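Local atomic coordinates of possible hydrolase (Mycobacterium tuberculosis, PDB entry 6WYN), a protein that hydrolyses carboxylic esters, preferring short, straight-chain alkyl esters, and probably takes part in the ester and lipid metabolism of the bacterium. Residues A75-G80 with P108-D113; D99-G104 with R318-I323. All coordinates share one frame; numbering follows the deposited sequence.

Contact 1. Residues A75-G80 with P108-D113; sequences ALRWGG and PALAVD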
loop_
_atom_site.group_PDB
_atom_site.type_symbol
_atom_site.label_atom_id
_atom_site.label_comp_id
_atom_site.label_asym_id
_atom_site.label_seq_id
_atom_site.Cartn_x
_atom_site.Cartn_y
_atom_site.Cartn_z
ATOM N N ALA A 75 -5.773 10.063 4.855
ATOM C CA ALA A 75 -5.036 9.014 5.571
ATOM C C ALA A 75 -5.886 8.548 6.743
ATOM O O ALA A 75 -6.852 9.295 7.139
ATOM C CB ALA A 75 -3.679 9.475 6.012
ATOM N N LEU A 76 -5.604 7.333 7.205
ATOM C CA LEU A 76 -6.111 6.838 8.517
ATOM C C LEU A 76 -5.020 7.013 9.553
ATOM O O LEU A 76 -3.885 6.532 9.343
ATOM C CB LEU A 76 -6.514 5.375 8.373
ATOM C CG LEU A 76 -7.660 5.111 7.419
ATOM C CD1 LEU A 76 -7.952 3.627 7.329
ATOM C CD2 LEU A 76 -8.897 5.871 7.856
ATOM N N ARG A 77 -5.348 7.685 10.651
ATOM C CA ARG A 77 -4.416 7.924 11.775
ATOM C C ARG A 77 -4.868 7.038 12.928
ATOM O O ARG A 77 -6.013 7.221 13.430
ATOM C CB ARG A 77 -4.346 9.404 12.170
ATOM C CG ARG A 77 -3.279 9.708 13.210
ATOM C CD ARG A 77 -2.968 11.185 13.339
ATOM N NE ARG A 77 -4.172 11.863 13.821
ATOM C CZ ARG A 77 -4.394 13.171 13.724
ATOM N NH1 ARG A 77 -5.548 13.665 14.147
ATOM N NH2 ARG A 77 -3.464 13.960 13.238
ATOM N N TRP A 78 -3.980 6.122 13.324
ATOM C CA TRP A 78 -4.231 5.076 14.348
ATOM C C TRP A 78 -3.507 5.431 15.634
ATOM O O TRP A 78 -2.314 5.804 15.542
ATOM C CB TRP A 78 -3.715 3.732 13.849
ATOM C CG TRP A 78 -4.391 3.235 12.614
ATOM C CD1 TRP A 78 -4.142 3.555 11.297
ATOM C CD2 TRP A 78 -5.426 2.259 12.613
ATOM N NE1 TRP A 78 -4.960 2.825 10.482
ATOM C CE2 TRP A 78 -5.741 2.003 11.263
ATOM C CE3 TRP A 78 -6.072 1.550 13.632
ATOM C CZ2 TRP A 78 -6.721 1.081 10.912
ATOM C CZ3 TRP A 78 -7.019 0.622 13.273
ATOM C CH2 TRP A 78 -7.334 0.385 11.934
ATOM N N GLY A 79 -4.207 5.276 16.765
ATOM C CA GLY A 79 -3.583 5.348 18.093
ATOM C C GLY A 79 -3.270 6.763 18.538
ATOM O O GLY A 79 -2.341 6.889 19.362
ATOM N N GLY A 80 -3.936 7.797 18.014
ATOM C CA GLY A 80 -3.607 9.203 18.378
ATOM C C GLY A 80 -2.776 9.988 17.351
ATOM O O GLY A 80 -2.539 9.508 16.228
ATOM N N PRO A 108 1.047 3.302 17.260
ATOM C CA PRO A 108 0.501 4.469 16.546
ATOM C C PRO A 108 1.058 4.553 15.115
ATOM O O PRO A 108 2.267 4.392 14.874
ATOM C CB PRO A 108 0.901 5.671 17.407
ATOM C CG PRO A 108 2.042 5.150 18.286
ATOM C CD PRO A 108 1.807 3.660 18.474
ATOM N N ALA A 109 0.178 4.810 14.145
ATOM C CA ALA A 109 0.560 4.684 12.716
ATOM C C ALA A 109 -0.244 5.613 11.820
ATOM O O ALA A 109 -1.336 5.954 12.185
ATOM C CB ALA A 109 0.361 3.253 12.312
ATOM N N LEU A 110 0.268 5.904 10.624
ATOM C CA LEU A 110 -0.466 6.675 9.599
ATOM C C LEU A 110 -0.477 5.805 8.354
ATOM O O LEU A 110 0.616 5.519 7.812
ATOM C CB LEU A 110 0.210 8.029 9.365
ATOM C CG LEU A 110 -0.611 9.006 8.529
ATOM C CD1 LEU A 110 -1.800 9.517 9.316
ATOM C CD2 LEU A 110 0.214 10.193 8.035
ATOM N N ALA A 111 -1.651 5.423 7.916
ATOM C CA ALA A 111 -1.839 4.682 6.660
ATOM C C ALA A 111 -2.416 5.653 5.626
ATOM O O ALA A 111 -3.557 6.097 5.740
ATOM C CB ALA A 111 -2.690 3.461 6.905
ATOM N N VAL A 112 -1.575 5.963 4.658
ATOM C CA VAL A 112 -1.962 7.027 3.712
ATOM C C VAL A 112 -2.649 6.494 2.468
ATOM O O VAL A 112 -2.270 5.433 2.023
ATOM C CB VAL A 112 -0.710 7.818 3.302
ATOM C CG1 VAL A 112 -1.080 8.959 2.403
ATOM C CG2 VAL A 112 0.062 8.324 4.507
ATOM N N ASP A 113 -3.651 7.219 1.983
ATOM C CA ASP A 113 -4.220 6.946 0.641
ATOM C C ASP A 113 -3.331 7.647 -0.396
ATOM O O ASP A 113 -3.182 8.855 -0.313
ATOM C CB ASP A 113 -5.666 7.408 0.498
ATOM C CG ASP A 113 -6.717 6.595 1.255
ATOM O OD1 ASP A 113 -6.509 5.367 1.414
ATOM O OD2 ASP A 113 -7.765 7.190 1.676
#
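Leu76 and Ala111 form an antiparallel hydrogen-bonded pair in which each backbone N reaches the carbonyl of the other: Leu76 N to Ala111 O at 2.8 Å and Ala111 N to Leu76 O at 2.9 Å. Trp78 and Ala109 repeat the pattern, and the N-H of Trp78 aims almost straight at Ala109 O, with 172° at the hydrogen. That oxygen also lies in plane at the indole edge, 3.8 Å from Trp78 CD1. On the other face of the sheet, CD1 of Leu110 sits 3.8 Å from Ala75 CB and at the same distance from Arg77 CB. With CG anti to the backbone N (chi1 -169°), Leu110 brings its end closer to strand 73-78. That strand runs antiparallel to both its neighbours, 65-70 and 109-112, as the second strand does in the alpha/beta hydrolase sheet, whose order here is 1-2-4-3-5-6-7-8. Trp78 and Ala111 meet helix 99-105 on one face; on the other, Arg77, Leu110 and Val112 meet helix 130-144. The pairing runs out at Gly79, where phi turns positive, and Pro108 adds a CA-H...O contact, its CA 3.3 Å from Trp78 O. Further out, the bent chain of Arg77 leads away to a salt bridge with Glu66. Beyond Val112, the carboxylate of Asp113 is gripped by the backbone N atoms of His119 and Ala95 and by Arg67.

Contact 2. Residues D99-G104 with R318-I323; sequences DTVIVG and RALIEI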
loop_
_atom_site.group_PDB
_atom_site.type_symbol
_atom_site.label_atom_id
_atom_site.label_comp_id
_atom_site.label_asym_id
_atom_site.label_seq_id
_atom_site.Cartn_x
_atom_site.Cartn_y
_atom_site.Cartn_z
ATOM N N ASP A 99 -5.203 -2.451 7.771
ATOM C CA ASP A 99 -5.988 -2.506 9.038
ATOM C C ASP A 99 -5.498 -3.677 9.921
ATOM O O ASP A 99 -5.291 -3.503 11.128
ATOM C CB ASP A 99 -7.482 -2.612 8.743
ATOM C CG ASP A 99 -8.131 -1.371 8.148
ATOM O OD1 ASP A 99 -7.418 -0.311 8.008
ATOM O OD2 ASP A 99 -9.346 -1.485 7.802
ATOM N N THR A 100 -5.362 -4.859 9.340
ATOM C CA THR A 100 -5.061 -6.080 10.122
ATOM C C THR A 100 -3.683 -5.910 10.688
ATOM O O THR A 100 -3.519 -6.100 11.902
ATOM C CB THR A 100 -5.262 -7.368 9.321
ATOM O OG1 THR A 100 -6.642 -7.483 8.986
ATOM C CG2 THR A 100 -4.812 -8.579 10.120
ATOM N N VAL A 101 -2.716 -5.540 9.852
ATOM C CA VAL A 101 -1.326 -5.361 10.321
ATOM C C VAL A 101 -1.293 -4.304 11.440
ATOM O O VAL A 101 -0.576 -4.470 12.433
ATOM C CB VAL A 101 -0.393 -5.033 9.138
ATOM C CG1 VAL A 101 0.927 -4.463 9.577
ATOM C CG2 VAL A 101 -0.168 -6.239 8.245
ATOM N N ILE A 102 -1.937 -3.160 11.225
ATOM C CA ILE A 102 -1.860 -2.051 12.202
ATOM C C ILE A 102 -2.522 -2.498 13.516
ATOM O O ILE A 102 -1.946 -2.256 14.544
ATOM C CB ILE A 102 -2.440 -0.780 11.570
ATOM C CG1 ILE A 102 -1.442 -0.307 10.519
ATOM C CG2 ILE A 102 -2.720 0.292 12.607
ATOM C CD1 ILE A 102 -1.933 0.872 9.748
ATOM N N VAL A 103 -3.650 -3.165 13.459
ATOM C CA VAL A 103 -4.393 -3.621 14.672
ATOM C C VAL A 103 -3.511 -4.640 15.407
ATOM O O VAL A 103 -3.301 -4.504 16.629
ATOM C CB VAL A 103 -5.786 -4.154 14.280
ATOM C CG1 VAL A 103 -6.477 -4.976 15.391
ATOM C CG2 VAL A 103 -6.677 -2.994 13.903
ATOM N N GLY A 104 -2.907 -5.585 14.683
ATOM C CA GLY A 104 -1.996 -6.565 15.297
ATOM C C GLY A 104 -0.749 -5.964 15.867
ATOM O O GLY A 104 -0.238 -6.469 16.919
ATOM N N ARG A 318 -0.169 -11.824 9.796
ATOM C CA ARG A 318 0.440 -12.194 11.102
ATOM C C ARG A 318 1.935 -12.304 10.893
ATOM O O ARG A 318 2.700 -11.782 11.732
ATOM C CB ARG A 318 -0.181 -13.462 11.703
ATOM C CG ARG A 318 -1.638 -13.334 12.139
ATOM C CD ARG A 318 -2.262 -14.612 12.727
ATOM N NE ARG A 318 -3.724 -14.557 12.846
ATOM C CZ ARG A 318 -4.532 -15.560 13.241
ATOM N NH1 ARG A 318 -4.045 -16.755 13.537
ATOM N NH2 ARG A 318 -5.838 -15.384 13.324
ATOM N N ALA A 319 2.369 -12.912 9.789
ATOM C CA ALA A 319 3.825 -13.070 9.525
ATOM C C ALA A 319 4.404 -11.669 9.262
ATOM O O ALA A 319 5.470 -11.342 9.770
ATOM C CB ALA A 319 4.029 -14.045 8.368
ATOM N N LEU A 320 3.653 -10.790 8.573
ATOM C CA LEU A 320 4.170 -9.411 8.347
ATOM C C LEU A 320 4.265 -8.604 9.660
ATOM O O LEU A 320 5.227 -7.836 9.834
ATOM C CB LEU A 320 3.330 -8.702 7.276
ATOM C CG LEU A 320 3.895 -7.341 6.877
ATOM C CD1 LEU A 320 5.352 -7.497 6.463
ATOM C CD2 LEU A 320 3.089 -6.716 5.739
ATOM N N ILE A 321 3.295 -8.741 10.542
ATOM C CA ILE A 321 3.338 -8.053 11.863
ATOM C C ILE A 321 4.663 -8.408 12.576
ATOM O O ILE A 321 5.395 -7.520 13.044
ATOM C CB ILE A 321 2.068 -8.405 12.658
ATOM C CG1 ILE A 321 0.824 -7.723 12.074
ATOM C CG2 ILE A 321 2.273 -8.028 14.124
ATOM C CD1 ILE A 321 -0.485 -8.464 12.356
ATOM N N GLU A 322 5.031 -9.688 12.606
ATOM C CA GLU A 322 6.237 -10.146 13.342
ATOM C C GLU A 322 7.448 -9.516 12.691
ATOM O O GLU A 322 8.331 -9.043 13.414
ATOM C CB GLU A 322 6.305 -11.675 13.423
ATOM C CG GLU A 322 5.336 -12.253 14.450
ATOM C CD GLU A 322 4.902 -11.362 15.636
ATOM O OE1 GLU A 322 3.663 -11.245 15.860
ATOM O OE2 GLU A 322 5.774 -10.771 16.347
ATOM N N ILE A 323 7.505 -9.461 11.366
ATOM C CA ILE A 323 8.701 -8.872 10.713
ATOM C C ILE A 323 8.744 -7.377 11.026
ATOM O O ILE A 323 9.834 -6.831 11.249
ATOM C CB ILE A 323 8.680 -9.085 9.188
ATOM C CG1 ILE A 323 8.893 -10.552 8.829
ATOM C CG2 ILE A 323 9.696 -8.169 8.514
ATOM C CD1 ILE A 323 8.311 -10.913 7.485
#
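The flat groups that Ile321 meets are backbone peptides of helix 99-105, since no ring, amide or charged side chain bridges this pair of helices. CG1 of Ile321 comes to 3.6 Å from Val101 O, so a methylene rests against the backbone at that residue. CG2 of the same side chain reaches the carbonyl group of Gly104, 4.1 Å from Gly104 C. Its outermost methyl, CD1, lies against about one turn of the facing helix, 3.8 Å from Gly104 CA and 3.9 Å from Thr100 O. Gly104, having no side chain, lets that methyl come right up to the main chain. Ile321 gets there with CG1 anti to the carbonyl carbon (chi1 -72°), which sends the longer branch across to the other helix.

The side chain of Val101 touches both Ile321 and Leu320: its CG1 lies 4.1 Å from Ile321 CG1, the two side chains sliding past each other in opposite directions, while its CG2 touches Leu320 CD2 at 4.1 Å. The axes of the short segments approach to 9.1 Å and cross at -49°. These are two helices of the alpha/beta hydrolase domain, the first just before strand 109-112 and the second the last helix of the chain. Leu320 also packs on Trp98, and its side chain lies about 9 Å from that of Asp179, probably the acid of the catalytic triad. Thr100 OG1 is held by Gln55 and Asn52 rather than by the facing helix. With no hydrogen bond or salt bridge between the segments, the fit depends on the shape of Ile321 against glycine and valine, and on the burial of apolar surface.

Both contacts are largely buried and lie in adjacent layers of the fold, joined by helix 99-105. The meeting point is Trp78, whose ring carbon CD2 lies 3.3 Å from Ile102 CG2, with Asp99 and Val103 also against the indole; Ala111 touches Ile102 too. The helix meets the sheet through Asp99, Ile102 and Val103, and helix 317-328 through Val101 and Gly104. Chemistry follows place. Contact 1, between neighbouring strands, is held by main-chain hydrogen bonds with side chains packing on both sheet faces, from alanines to the Trp78 indole, whereas contact 2, between helices 214 residues apart, has no hydrogen bond or salt bridge, only van der Waals packing of side chains on each other and on main chain.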